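PDB 6ZMQ: cytochrome C-type biogenesis protein ccmF from Thermus thermophilus, which probably acts as a membrane-bound heme lyase that binds heme and serves cytochrome c maturation. Local coordinates for residues A[24-32]-A[153-163]; A[113-124]-A[191-201]. All coordinates share one frame; numbering follows the deposited sequence.

Interaction 1 of 2, residues A[24-32]-A[153-163]. With PTY (phosphatidylethanolamine), chain E.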
loop_
_atom_site.group_PDB
_atom_site.type_symbol
_atom_site.label_atom_id
_atom_site.label_comp_id
_atom_site.label_asym_id
_atom_site.label_seq_id
_atom_site.Cartn_x
_atom_site.Cartn_y
_atom_site.Cartn_z
ATOM N N GLY A 24 23.770 -16.197 -10.006
ATOM C CA GLY A 24 22.865 -15.774 -8.960
ATOM C C GLY A 24 23.294 -16.234 -7.586
ATOM O O GLY A 24 23.019 -15.569 -6.582
ATOM N N ASN A 25 23.968 -17.386 -7.536
ATOM C CA ASN A 25 24.510 -17.878 -6.275
ATOM C C ASN A 25 25.656 -16.999 -5.791
ATOM O O ASN A 25 25.697 -16.627 -4.610
ATOM C CB ASN A 25 24.956 -19.332 -6.418
ATOM C CG ASN A 25 23.837 -20.319 -6.114
ATOM O OD1 ASN A 25 23.358 -20.397 -4.978
ATOM N ND2 ASN A 25 23.452 -21.111 -7.112
ATOM N N LEU A 26 26.575 -16.616 -6.702
ATOM C CA LEU A 26 27.613 -15.652 -6.340
ATOM C C LEU A 26 27.010 -14.281 -6.066
ATOM O O LEU A 26 27.531 -13.541 -5.232
ATOM C CB LEU A 26 28.719 -15.566 -7.409
ATOM C CG LEU A 26 28.689 -14.998 -8.836
ATOM C CD1 LEU A 26 28.968 -13.493 -8.894
ATOM C CD2 LEU A 26 29.695 -15.742 -9.708
ATOM N N GLY A 27 25.893 -13.948 -6.720
ATOM C CA GLY A 27 25.145 -12.745 -6.410
ATOM C C GLY A 27 24.625 -12.646 -4.991
ATOM O O GLY A 27 25.020 -11.718 -4.275
ATOM N N VAL A 28 23.786 -13.604 -4.564
ATOM C CA VAL A 28 23.218 -13.545 -3.213
ATOM C C VAL A 28 24.299 -13.783 -2.155
ATOM O O VAL A 28 24.290 -13.131 -1.101
ATOM C CB VAL A 28 21.985 -14.479 -3.040
ATOM C CG1 VAL A 28 20.997 -14.296 -4.159
ATOM C CG2 VAL A 28 22.311 -15.966 -2.911
ATOM N N SER A 29 25.296 -14.638 -2.448
ATOM C CA SER A 29 26.345 -14.910 -1.471
ATOM C C SER A 29 27.292 -13.726 -1.330
ATOM O O SER A 29 27.669 -13.353 -0.213
ATOM C CB SER A 29 27.109 -16.176 -1.853
ATOM O OG SER A 29 26.234 -17.197 -2.310
ATOM N N LEU A 30 27.692 -13.124 -2.454
ATOM C CA LEU A 30 28.588 -11.981 -2.420
ATOM C C LEU A 30 27.891 -10.759 -1.835
ATOM O O LEU A 30 28.513 -9.993 -1.101
ATOM C CB LEU A 30 29.123 -11.721 -3.833
ATOM C CG LEU A 30 30.486 -11.076 -4.077
ATOM C CD1 LEU A 30 31.494 -11.394 -2.971
ATOM C CD2 LEU A 30 30.998 -11.597 -5.405
ATOM N N ALA A 31 26.576 -10.615 -2.069
ATOM C CA ALA A 31 25.801 -9.540 -1.441
ATOM C C ALA A 31 25.676 -9.743 0.059
ATOM O O ALA A 31 25.735 -8.769 0.821
ATOM C CB ALA A 31 24.401 -9.440 -2.063
ATOM N N LEU A 32 25.485 -10.999 0.483
ATOM C CA LEU A 32 25.470 -11.340 1.898
ATOM C C LEU A 32 26.817 -11.040 2.551
ATOM O O LEU A 32 26.870 -10.550 3.685
ATOM C CB LEU A 32 25.129 -12.816 2.056
ATOM C CG LEU A 32 24.571 -13.332 3.388
ATOM C CD1 LEU A 32 24.425 -14.841 3.333
ATOM C CD2 LEU A 32 25.359 -12.907 4.600
ATOM N N PHE A 153 19.182 -11.442 2.694
ATOM C CA PHE A 153 20.026 -12.340 1.920
ATOM C C PHE A 153 20.383 -13.605 2.699
ATOM O O PHE A 153 20.620 -14.649 2.087
ATOM C CB PHE A 153 21.246 -11.578 1.412
ATOM C CG PHE A 153 20.923 -10.691 0.234
ATOM C CD1 PHE A 153 20.859 -11.224 -1.043
ATOM C CD2 PHE A 153 20.605 -9.350 0.410
ATOM C CE1 PHE A 153 20.531 -10.429 -2.131
ATOM C CE2 PHE A 153 20.278 -8.545 -0.674
ATOM C CZ PHE A 153 20.240 -9.094 -1.942
ATOM N N GLY A 154 20.379 -13.554 4.036
ATOM C CA GLY A 154 20.408 -14.781 4.819
ATOM C C GLY A 154 19.170 -15.636 4.619
ATOM O O GLY A 154 19.274 -16.833 4.337
ATOM N N VAL A 155 17.979 -15.016 4.672
ATOM C CA VAL A 155 16.722 -15.746 4.488
ATOM C C VAL A 155 16.531 -16.124 3.018
ATOM O O VAL A 155 15.602 -16.855 2.666
ATOM C CB VAL A 155 15.531 -14.921 5.028
ATOM C CG1 VAL A 155 14.996 -13.906 4.007
ATOM C CG2 VAL A 155 14.413 -15.814 5.552
ATOM N N MET A 156 17.311 -15.509 2.128
ATOM C CA MET A 156 17.378 -15.941 0.742
ATOM C C MET A 156 18.433 -17.028 0.527
ATOM O O MET A 156 18.386 -17.739 -0.478
ATOM C CB MET A 156 17.679 -14.731 -0.136
ATOM C CG MET A 156 17.216 -14.805 -1.583
ATOM S SD MET A 156 17.740 -13.296 -2.423
ATOM C CE MET A 156 17.282 -12.034 -1.222
ATOM N N ALA A 157 19.436 -17.134 1.406
ATOM C CA ALA A 157 20.507 -18.088 1.146
ATOM C C ALA A 157 20.382 -19.409 1.893
ATOM O O ALA A 157 20.513 -20.459 1.255
ATOM C CB ALA A 157 21.873 -17.483 1.481
ATOM N N THR A 158 20.116 -19.413 3.203
ATOM C CA THR A 158 20.081 -20.708 3.891
ATOM C C THR A 158 18.719 -21.374 3.694
ATOM O O THR A 158 18.631 -22.595 3.529
ATOM C CB THR A 158 20.460 -20.590 5.384
ATOM O OG1 THR A 158 20.294 -21.865 6.019
ATOM C CG2 THR A 158 19.641 -19.537 6.159
ATOM N N ILE A 159 17.662 -20.577 3.697
ATOM C CA ILE A 159 16.300 -20.996 3.422
ATOM C C ILE A 159 15.906 -20.220 2.170
ATOM O O ILE A 159 16.638 -19.298 1.799
ATOM C CB ILE A 159 15.425 -20.694 4.664
ATOM C CG1 ILE A 159 14.380 -21.764 4.949
ATOM C CG2 ILE A 159 14.782 -19.324 4.625
ATOM C CD1 ILE A 159 13.598 -21.410 6.195
ATOM N N ALA A 160 14.887 -20.699 1.432
ATOM C CA ALA A 160 14.129 -19.907 0.437
ATOM C C ALA A 160 14.990 -19.330 -0.694
ATOM O O ALA A 160 15.000 -18.120 -0.933
ATOM C CB ALA A 160 13.337 -18.790 1.123
ATOM N N SER A 161 15.764 -20.183 -1.351
ATOM C CA SER A 161 16.645 -19.725 -2.418
ATOM C C SER A 161 15.960 -19.775 -3.777
ATOM O O SER A 161 15.273 -20.756 -4.086
ATOM C CB SER A 161 17.935 -20.544 -2.439
ATOM O OG SER A 161 18.532 -20.504 -3.722
ATOM N N PRO A 162 16.070 -18.719 -4.587
ATOM C CA PRO A 162 15.580 -18.802 -5.975
ATOM C C PRO A 162 16.338 -19.784 -6.863
ATOM O O PRO A 162 15.731 -20.378 -7.764
ATOM C CB PRO A 162 15.719 -17.355 -6.475
ATOM C CG PRO A 162 16.703 -16.721 -5.561
ATOM C CD PRO A 162 16.511 -17.359 -4.234
ATOM N N PHE A 163 17.632 -19.994 -6.633
ATOM C CA PHE A 163 18.475 -20.737 -7.575
ATOM C C PHE A 163 18.728 -22.174 -7.105
ATOM O O PHE A 163 19.835 -22.556 -6.729
ATOM C CB PHE A 163 19.775 -19.977 -7.805
ATOM C CG PHE A 163 19.569 -18.518 -8.098
ATOM C CD1 PHE A 163 18.988 -18.115 -9.294
ATOM C CD2 PHE A 163 19.921 -17.555 -7.162
ATOM C CE1 PHE A 163 18.784 -16.772 -9.565
ATOM C CE2 PHE A 163 19.717 -16.213 -7.418
ATOM C CZ PHE A 163 19.151 -15.818 -8.623
HETATM C C1 PTY E . 14.456 -23.420 11.372
HETATM C C2 PTY E . 10.428 -29.231 12.486
HETATM C C3 PTY E . 10.005 -27.765 12.395
HETATM O O4 PTY E . 14.694 -23.198 10.013
HETATM C C5 PTY E . 11.937 -23.256 11.553
HETATM C C6 PTY E . 13.282 -22.595 11.912
HETATM O O7 PTY E . 13.343 -21.247 11.478
HETATM C C8 PTY E . 13.909 -20.323 12.392
HETATM O O10 PTY E . 14.376 -20.717 13.406
HETATM C C11 PTY E . 13.932 -18.807 12.111
HETATM C C12 PTY E . 14.760 -18.015 13.147
HETATM C C13 PTY E . 14.344 -16.532 13.254
HETATM C C14 PTY E . 15.529 -15.555 13.328
HETATM C C15 PTY E . 15.203 -14.200 12.679
HETATM C C16 PTY E . 15.959 -13.020 13.315
HETATM C C17 PTY E . 16.819 -12.295 12.266
HETATM C C18 PTY E . 17.027 -10.805 12.573
HETATM C C19 PTY E . 18.067 -10.202 11.619
HETATM C C20 PTY E . 18.543 -8.832 12.123
HETATM C C21 PTY E . 19.926 -8.489 11.556
HETATM C C22 PTY E . 20.806 -7.819 12.620
HETATM C C23 PTY E . 20.501 -6.320 12.717
HETATM C C24 PTY E . 21.482 -5.633 13.676
HETATM C C25 PTY E . 21.350 -4.108 13.629
HETATM C C26 PTY E . 20.938 -3.574 15.003
HETATM C C27 PTY E . 21.623 -2.239 15.293
HETATM C C28 PTY E . 20.833 -1.520 16.383
HETATM C C29 PTY E . 21.712 -0.519 17.124
HETATM C C30 PTY E . 16.027 -23.447 9.659
HETATM C C31 PTY E . 17.088 -22.377 9.917
HETATM O O30 PTY E . 16.336 -24.488 9.178
HETATM C C32 PTY E . 16.618 -21.046 9.328
HETATM C C33 PTY E . 17.510 -19.887 9.778
HETATM C C34 PTY E . 17.154 -18.629 8.981
HETATM C C35 PTY E . 17.986 -17.441 9.471
HETATM C C36 PTY E . 18.186 -16.416 8.354
HETATM C C37 PTY E . 19.498 -15.664 8.579
HETATM C C38 PTY E . 19.215 -14.172 8.760
HETATM C C39 PTY E . 20.477 -13.421 9.190
HETATM C C40 PTY E . 20.377 -13.064 10.673
HETATM C C41 PTY E . 21.442 -12.039 11.068
HETATM C C42 PTY E . 22.695 -12.757 11.566
HETATM C C43 PTY E . 23.499 -11.816 12.458
HETATM C C44 PTY E . 24.705 -11.314 11.671
HETATM P P1 PTY E . 11.766 -25.828 12.275
HETATM O O11 PTY E . 10.905 -27.058 11.587
HETATM O O12 PTY E . 11.020 -25.315 13.482
HETATM O O13 PTY E . 13.085 -26.395 12.738
HETATM O O14 PTY E . 12.063 -24.612 11.190
HETATM N N1 PTY E . 10.640 -29.585 13.878
#
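Phe163 lies against the Gly24 end of segment 24-32 with the backbone of Gly24 beneath its ring, Gly24 CA resting 3.8 Å from the centroid of the Phe163 ring in a CH-pi contact. A beta carbon on Gly24 would run into the ring, consistent with a glycine at this position. The opposite face is taken by Pro162 CG, while Val28 CG1 meets the rim near the ring plane, 4.0 Å from Phe163 CE2. A leucine in place of Phe163 would probably leave Gly24 CA and Pro162 CG without the flat ring between them and open a gap beside Val28 CG1.

The second ring, Phe153, is also covered on both faces. Ala31 CB stands over its centre, 4.0 Å from the centroid of the Phe153 ring; a single methyl is small enough to sit squarely there. On the other face, offset toward the rim, lies Met156 CE, brought there because the chain is extended to SD and then bends (chi3 -45°). Met156 SD also meets Val28 CG1 at 3.8 Å, which ties the surroundings of the two rings together through one valine. Leu32, its CG anti to the backbone N (chi1 -159°), stretches CD1 along the 153-157 helix to within 4.1 Å of Ala157 CB. Beyond, lipid takes over: the C36 atom of a phosphatidylethanolamine acyl chain lies 3.9 Å from Gly154 C, where a side chain would collide with the lipid tail. The interface is characteristic of apolar packing between roughly antiparallel transmembrane helices, here crossing at -142°, with a loop aromatic closing one end.

Interaction 2 of 2, residues A[113-124]-A[191-201]. With PTY (phosphatidylethanolamine), chain F.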
loop_
_atom_site.group_PDB
_atom_site.type_symbol
_atom_site.label_atom_id
_atom_site.label_comp_id
_atom_site.label_asym_id
_atom_site.label_seq_id
_atom_site.Cartn_x
_atom_site.Cartn_y
_atom_site.Cartn_z
ATOM N N SER A 113 10.594 -12.873 -5.165
ATOM C CA SER A 113 10.075 -11.630 -4.607
ATOM C C SER A 113 10.928 -11.138 -3.448
ATOM O O SER A 113 11.078 -9.927 -3.268
ATOM C CB SER A 113 8.618 -11.785 -4.182
ATOM O OG SER A 113 8.446 -12.839 -3.260
ATOM N N ILE A 114 11.522 -12.048 -2.666
ATOM C CA ILE A 114 12.440 -11.544 -1.646
ATOM C C ILE A 114 13.775 -11.145 -2.270
ATOM O O ILE A 114 14.485 -10.307 -1.702
ATOM C CB ILE A 114 12.622 -12.510 -0.454
ATOM C CG1 ILE A 114 12.929 -13.934 -0.883
ATOM C CG2 ILE A 114 11.383 -12.519 0.418
ATOM C CD1 ILE A 114 13.778 -14.707 0.105
ATOM N N LEU A 115 14.111 -11.667 -3.462
ATOM C CA LEU A 115 15.253 -11.113 -4.201
ATOM C C LEU A 115 14.982 -9.675 -4.665
ATOM O O LEU A 115 15.841 -8.799 -4.515
ATOM C CB LEU A 115 15.621 -12.013 -5.385
ATOM C CG LEU A 115 16.772 -11.612 -6.335
ATOM C CD1 LEU A 115 18.011 -11.066 -5.604
ATOM C CD2 LEU A 115 17.174 -12.770 -7.239
ATOM N N LEU A 116 13.791 -9.410 -5.211
ATOM C CA LEU A 116 13.448 -8.043 -5.623
ATOM C C LEU A 116 13.314 -7.120 -4.408
ATOM O O LEU A 116 13.662 -5.933 -4.469
ATOM C CB LEU A 116 12.161 -8.066 -6.465
ATOM C CG LEU A 116 11.543 -6.854 -7.193
ATOM C CD1 LEU A 116 10.610 -5.986 -6.336
ATOM C CD2 LEU A 116 12.651 -5.980 -7.797
ATOM N N TRP A 117 12.850 -7.681 -3.290
ATOM C CA TRP A 117 12.720 -6.975 -2.021
ATOM C C TRP A 117 14.080 -6.552 -1.473
ATOM O O TRP A 117 14.275 -5.391 -1.082
ATOM C CB TRP A 117 12.009 -7.917 -1.052
ATOM C CG TRP A 117 11.392 -7.304 0.112
ATOM C CD1 TRP A 117 11.502 -6.014 0.507
ATOM C CD2 TRP A 117 10.543 -7.950 1.066
ATOM N NE1 TRP A 117 10.778 -5.812 1.641
ATOM C CE2 TRP A 117 10.173 -6.980 2.008
ATOM C CE3 TRP A 117 10.055 -9.252 1.210
ATOM C CZ2 TRP A 117 9.361 -7.266 3.093
ATOM C CZ3 TRP A 117 9.229 -9.535 2.284
ATOM C CH2 TRP A 117 8.883 -8.539 3.206
ATOM N N GLY A 118 15.027 -7.496 -1.420
ATOM C CA GLY A 118 16.377 -7.176 -0.994
ATOM C C GLY A 118 17.098 -6.266 -1.962
ATOM O O GLY A 118 17.942 -5.471 -1.549
ATOM N N LEU A 119 16.739 -6.325 -3.250
ATOM C CA LEU A 119 17.312 -5.401 -4.230
ATOM C C LEU A 119 16.849 -3.968 -4.006
ATOM O O LEU A 119 17.656 -3.033 -4.071
ATOM C CB LEU A 119 16.969 -5.841 -5.655
ATOM C CG LEU A 119 17.661 -4.982 -6.710
ATOM C CD1 LEU A 119 18.240 -5.892 -7.666
ATOM C CD2 LEU A 119 16.728 -4.032 -7.482
ATOM N N LEU A 120 15.551 -3.770 -3.773
ATOM C CA LEU A 120 15.058 -2.422 -3.524
ATOM C C LEU A 120 15.521 -1.901 -2.168
ATOM O O LEU A 120 15.731 -0.686 -2.023
ATOM C CB LEU A 120 13.532 -2.401 -3.657
ATOM C CG LEU A 120 12.994 -2.704 -5.062
ATOM C CD1 LEU A 120 11.500 -2.428 -5.176
ATOM C CD2 LEU A 120 13.767 -1.948 -6.151
ATOM N N GLN A 121 15.771 -2.811 -1.213
ATOM C CA GLN A 121 16.461 -2.452 0.024
ATOM C C GLN A 121 17.875 -1.947 -0.241
ATOM O O GLN A 121 18.282 -0.912 0.306
ATOM C CB GLN A 121 16.513 -3.653 0.965
ATOM C CG GLN A 121 15.620 -3.527 2.171
ATOM C CD GLN A 121 16.158 -2.551 3.187
ATOM O OE1 GLN A 121 17.355 -2.252 3.230
ATOM N NE2 GLN A 121 15.278 -2.068 4.039
ATOM N N THR A 122 18.635 -2.670 -1.078
ATOM C CA THR A 122 20.008 -2.268 -1.375
ATOM C C THR A 122 20.059 -0.968 -2.173
ATOM O O THR A 122 20.975 -0.155 -1.979
ATOM C CB THR A 122 20.749 -3.367 -2.132
ATOM O OG1 THR A 122 19.995 -3.763 -3.280
ATOM C CG2 THR A 122 21.078 -4.579 -1.253
ATOM N N LEU A 123 19.086 -0.757 -3.073
ATOM C CA LEU A 123 19.020 0.492 -3.831
ATOM C C LEU A 123 18.724 1.676 -2.917
ATOM O O LEU A 123 19.356 2.734 -3.034
ATOM C CB LEU A 123 17.965 0.397 -4.940
ATOM C CG LEU A 123 17.408 1.726 -5.495
ATOM C CD1 LEU A 123 18.383 2.378 -6.480
ATOM C CD2 LEU A 123 16.029 1.566 -6.126
ATOM N N TYR A 124 17.778 1.505 -1.982
ATOM C CA TYR A 124 17.428 2.596 -1.077
ATOM C C TYR A 124 18.554 2.879 -0.083
ATOM O O TYR A 124 18.794 4.040 0.284
ATOM C CB TYR A 124 16.123 2.261 -0.357
ATOM C CG TYR A 124 14.891 2.800 -1.062
ATOM C CD1 TYR A 124 14.630 2.469 -2.395
ATOM C CD2 TYR A 124 13.975 3.615 -0.395
ATOM C CE1 TYR A 124 13.496 2.936 -3.044
ATOM C CE2 TYR A 124 12.839 4.100 -1.052
ATOM C CZ TYR A 124 12.607 3.744 -2.367
ATOM O OH TYR A 124 11.492 4.209 -3.029
ATOM N N VAL A 191 5.225 -4.511 -6.049
ATOM C CA VAL A 191 6.383 -3.607 -6.009
ATOM C C VAL A 191 6.043 -2.289 -5.334
ATOM O O VAL A 191 6.870 -1.750 -4.583
ATOM C CB VAL A 191 6.914 -3.345 -7.436
ATOM C CG1 VAL A 191 8.341 -2.785 -7.406
ATOM C CG2 VAL A 191 6.830 -4.601 -8.278
ATOM N N LEU A 192 4.788 -1.848 -5.497
ATOM C CA LEU A 192 4.238 -0.657 -4.849
ATOM C C LEU A 192 4.327 -0.725 -3.329
ATOM O O LEU A 192 4.461 0.310 -2.659
ATOM C CB LEU A 192 2.775 -0.483 -5.266
ATOM C CG LEU A 192 2.459 0.593 -6.292
ATOM C CD1 LEU A 192 2.622 1.892 -5.578
ATOM C CD2 LEU A 192 3.372 0.568 -7.510
ATOM N N MET A 193 4.228 -1.925 -2.763
ATOM C CA MET A 193 4.432 -2.031 -1.327
ATOM C C MET A 193 5.893 -2.250 -0.952
ATOM O O MET A 193 6.319 -1.757 0.102
ATOM C CB MET A 193 3.503 -3.089 -0.746
ATOM C CG MET A 193 2.188 -2.441 -0.374
ATOM S SD MET A 193 0.807 -3.423 0.187
ATOM C CE MET A 193 -0.379 -2.763 -0.964
ATOM N N TYR A 194 6.670 -2.961 -1.797
ATOM C CA TYR A 194 8.075 -3.232 -1.464
ATOM C C TYR A 194 8.879 -1.938 -1.426
ATOM O O TYR A 194 9.571 -1.662 -0.432
ATOM C CB TYR A 194 8.699 -4.219 -2.461
ATOM C CG TYR A 194 8.172 -5.652 -2.423
ATOM C CD1 TYR A 194 7.378 -6.108 -1.372
ATOM C CD2 TYR A 194 8.466 -6.543 -3.451
ATOM C CE1 TYR A 194 6.881 -7.409 -1.349
ATOM C CE2 TYR A 194 7.983 -7.843 -3.436
ATOM C CZ TYR A 194 7.194 -8.266 -2.387
ATOM O OH TYR A 194 6.720 -9.561 -2.388
ATOM N N LEU A 195 8.670 -1.090 -2.450
ATOM C CA LEU A 195 9.120 0.302 -2.482
ATOM C C LEU A 195 8.686 1.059 -1.241
ATOM O O LEU A 195 9.511 1.722 -0.593
ATOM C CB LEU A 195 8.535 0.999 -3.713
ATOM C CG LEU A 195 9.078 0.713 -5.103
ATOM C CD1 LEU A 195 8.268 1.431 -6.168
ATOM C CD2 LEU A 195 10.511 1.163 -5.129
ATOM N N GLY A 196 7.406 0.901 -0.867
ATOM C CA GLY A 196 6.886 1.591 0.297
ATOM C C GLY A 196 7.592 1.175 1.569
ATOM O O GLY A 196 8.042 2.045 2.332
ATOM N N PHE A 197 7.874 -0.143 1.697
ATOM C CA PHE A 197 8.576 -0.651 2.872
ATOM C C PHE A 197 9.979 -0.088 2.941
ATOM O O PHE A 197 10.397 0.414 3.995
ATOM C CB PHE A 197 8.612 -2.185 2.863
ATOM C CG PHE A 197 9.608 -2.797 3.851
ATOM C CD1 PHE A 197 9.256 -2.989 5.173
ATOM C CD2 PHE A 197 10.883 -3.211 3.447
ATOM C CE1 PHE A 197 10.158 -3.549 6.070
ATOM C CE2 PHE A 197 11.783 -3.767 4.343
ATOM C CZ PHE A 197 11.417 -3.940 5.653
ATOM N N VAL A 198 10.668 -0.052 1.793
ATOM C CA VAL A 198 12.068 0.332 1.853
ATOM C C VAL A 198 12.175 1.842 2.019
ATOM O O VAL A 198 13.135 2.322 2.646
ATOM C CB VAL A 198 12.865 -0.256 0.667
ATOM C CG1 VAL A 198 12.690 -1.761 0.646
ATOM C CG2 VAL A 198 12.412 0.285 -0.637
ATOM N N GLY A 199 11.117 2.584 1.629
ATOM C CA GLY A 199 11.023 3.981 2.020
ATOM C C GLY A 199 10.934 4.142 3.521
ATOM O O GLY A 199 11.814 4.752 4.129
ATOM N N LEU A 200 10.016 3.399 4.156
ATOM C CA LEU A 200 9.897 3.450 5.611
ATOM C C LEU A 200 11.064 2.755 6.313
ATOM O O LEU A 200 11.130 2.783 7.550
ATOM C CB LEU A 200 8.565 2.852 6.071
ATOM C CG LEU A 200 7.329 3.757 6.063
ATOM C CD1 LEU A 200 6.287 3.175 6.989
ATOM C CD2 LEU A 200 7.651 5.200 6.472
ATOM N N SER A 201 11.973 2.107 5.561
ATOM C CA SER A 201 13.202 1.609 6.163
ATOM C C SER A 201 14.074 2.748 6.660
ATOM O O SER A 201 14.546 2.725 7.805
ATOM C CB SER A 201 13.967 0.754 5.164
ATOM O OG SER A 201 14.749 1.548 4.296
HETATM C C1 PTY F . 14.716 10.303 -1.776
HETATM C C2 PTY F . 15.157 15.881 3.229
HETATM C C3 PTY F . 16.177 15.547 2.140
HETATM O O4 PTY F . 14.670 9.032 -2.356
HETATM C C5 PTY F . 15.850 12.559 -1.952
HETATM C C6 PTY F . 15.703 11.159 -2.563
HETATM O O7 PTY F . 15.189 11.280 -3.863
HETATM C C8 PTY F . 16.067 11.069 -4.937
HETATM O O10 PTY F . 17.144 11.568 -4.943
HETATM C C11 PTY F . 15.622 10.198 -6.116
HETATM C C12 PTY F . 16.814 9.888 -7.025
HETATM C C13 PTY F . 16.419 8.986 -8.199
HETATM C C14 PTY F . 15.385 9.679 -9.089
HETATM C C15 PTY F . 15.292 8.979 -10.446
HETATM C C16 PTY F . 13.904 9.244 -11.030
HETATM C C17 PTY F . 13.482 8.119 -11.980
HETATM C C18 PTY F . 12.365 7.220 -11.425
HETATM C C19 PTY F . 11.343 7.952 -10.548
HETATM C C20 PTY F . 9.921 7.453 -10.825
HETATM C C21 PTY F . 9.719 6.018 -10.327
HETATM C C22 PTY F . 8.281 5.580 -10.630
HETATM C C23 PTY F . 7.794 4.489 -9.670
HETATM C C24 PTY F . 7.725 3.147 -10.410
HETATM C C25 PTY F . 6.389 2.450 -10.133
HETATM C C26 PTY F . 6.209 1.245 -11.059
HETATM C C27 PTY F . 4.721 0.960 -11.251
HETATM C C28 PTY F . 4.523 0.304 -12.616
HETATM C C29 PTY F . 3.181 0.717 -13.213
HETATM C C30 PTY F . 13.422 8.397 -2.321
HETATM C C31 PTY F . 13.181 7.126 -3.140
HETATM O O30 PTY F . 12.551 8.832 -1.643
HETATM C C32 PTY F . 13.486 7.288 -4.630
HETATM C C33 PTY F . 13.009 6.031 -5.361
HETATM C C34 PTY F . 12.232 6.408 -6.622
HETATM C C35 PTY F . 11.178 5.335 -6.886
HETATM C C36 PTY F . 11.876 4.022 -7.248
HETATM C C37 PTY F . 11.011 3.202 -8.213
HETATM C C38 PTY F . 11.702 1.889 -8.598
HETATM C C39 PTY F . 10.814 1.021 -9.491
HETATM C C40 PTY F . 11.673 0.302 -10.531
HETATM C C41 PTY F . 10.792 -0.434 -11.540
HETATM C C42 PTY F . 10.469 0.511 -12.695
HETATM C C43 PTY F . 11.076 -0.052 -13.978
HETATM C C44 PTY F . 10.265 0.481 -15.156
HETATM P P1 PTY F . 16.689 13.919 0.141
HETATM O O11 PTY F . 15.683 14.549 1.287
HETATM O O12 PTY F . 18.007 13.586 0.799
HETATM O O13 PTY F . 16.957 14.974 -0.906
HETATM O O14 PTY F . 16.026 12.564 -0.555
HETATM N N1 PTY F . 15.558 17.108 3.897
#
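Knobs-into-holes packing between two transmembrane helices, built around an aromatic cluster of Trp117, Tyr194 and Phe197, joins 113-124 to 191-201. Trp117 and Tyr194 stack face to face, the five-membered ring of Trp117 and the Tyr194 ring having centroids 4.7 Å apart and planes 5° from parallel. Phe197 offers its face to the indole edge in an offset edge-to-face pair, planes at 79°, with Trp117 NE1 nearest the ring's rim, 3.2 Å from Phe197 CD2, and Trp117 CZ2 over the face. Tryptophan suits this place because one flat group serves both neighbours, by face and by edge.

Tyr194 is a knob among Ser113, Leu116, Trp117 and Leu120, and Leu116 CD1 touches its edge 3.6 Å from Tyr194 CD2. In return Leu120 fills a hole between Val191, Tyr194, Leu195 and Val198; its CD1 lies 3.7 Å from Leu195 CD2 and 3.9 Å from Val191 CG1.

Val198 CG2, set between the backbone N and the carbonyl carbon (chi1 -56°, measured to CG1), is aimed at the middle of the Tyr124 ring, 3.5 Å from its centroid. The phenol end leaves the helix pair for lipid, placing Tyr124 OH 3.3 Å from C33 of a phosphatidylethanolamine acyl chain.

Overall arrangement
The two interactions, centred 16 Å apart, alternate along the chain: helix 135-157, which supplies the second half of interaction 1, lies in sequence between the two helices of interaction 2. They also touch directly, since Met156 CE of interaction 1 lies 3.3 Å from Ile114 O of interaction 2, while Phe163 also packs on Leu115. Contacts thus run on from 24-32 through 153-163 and 113-124 to 191-201. Each contact borders a different phosphatidylethanolamine. Interaction 1 is peripheral, its centre about 27 Å from that of the chain, whereas in interaction 2 Gly199 is about 14 Å from the bound heme and about 12 Å from the side chain of heme-binding Arg224.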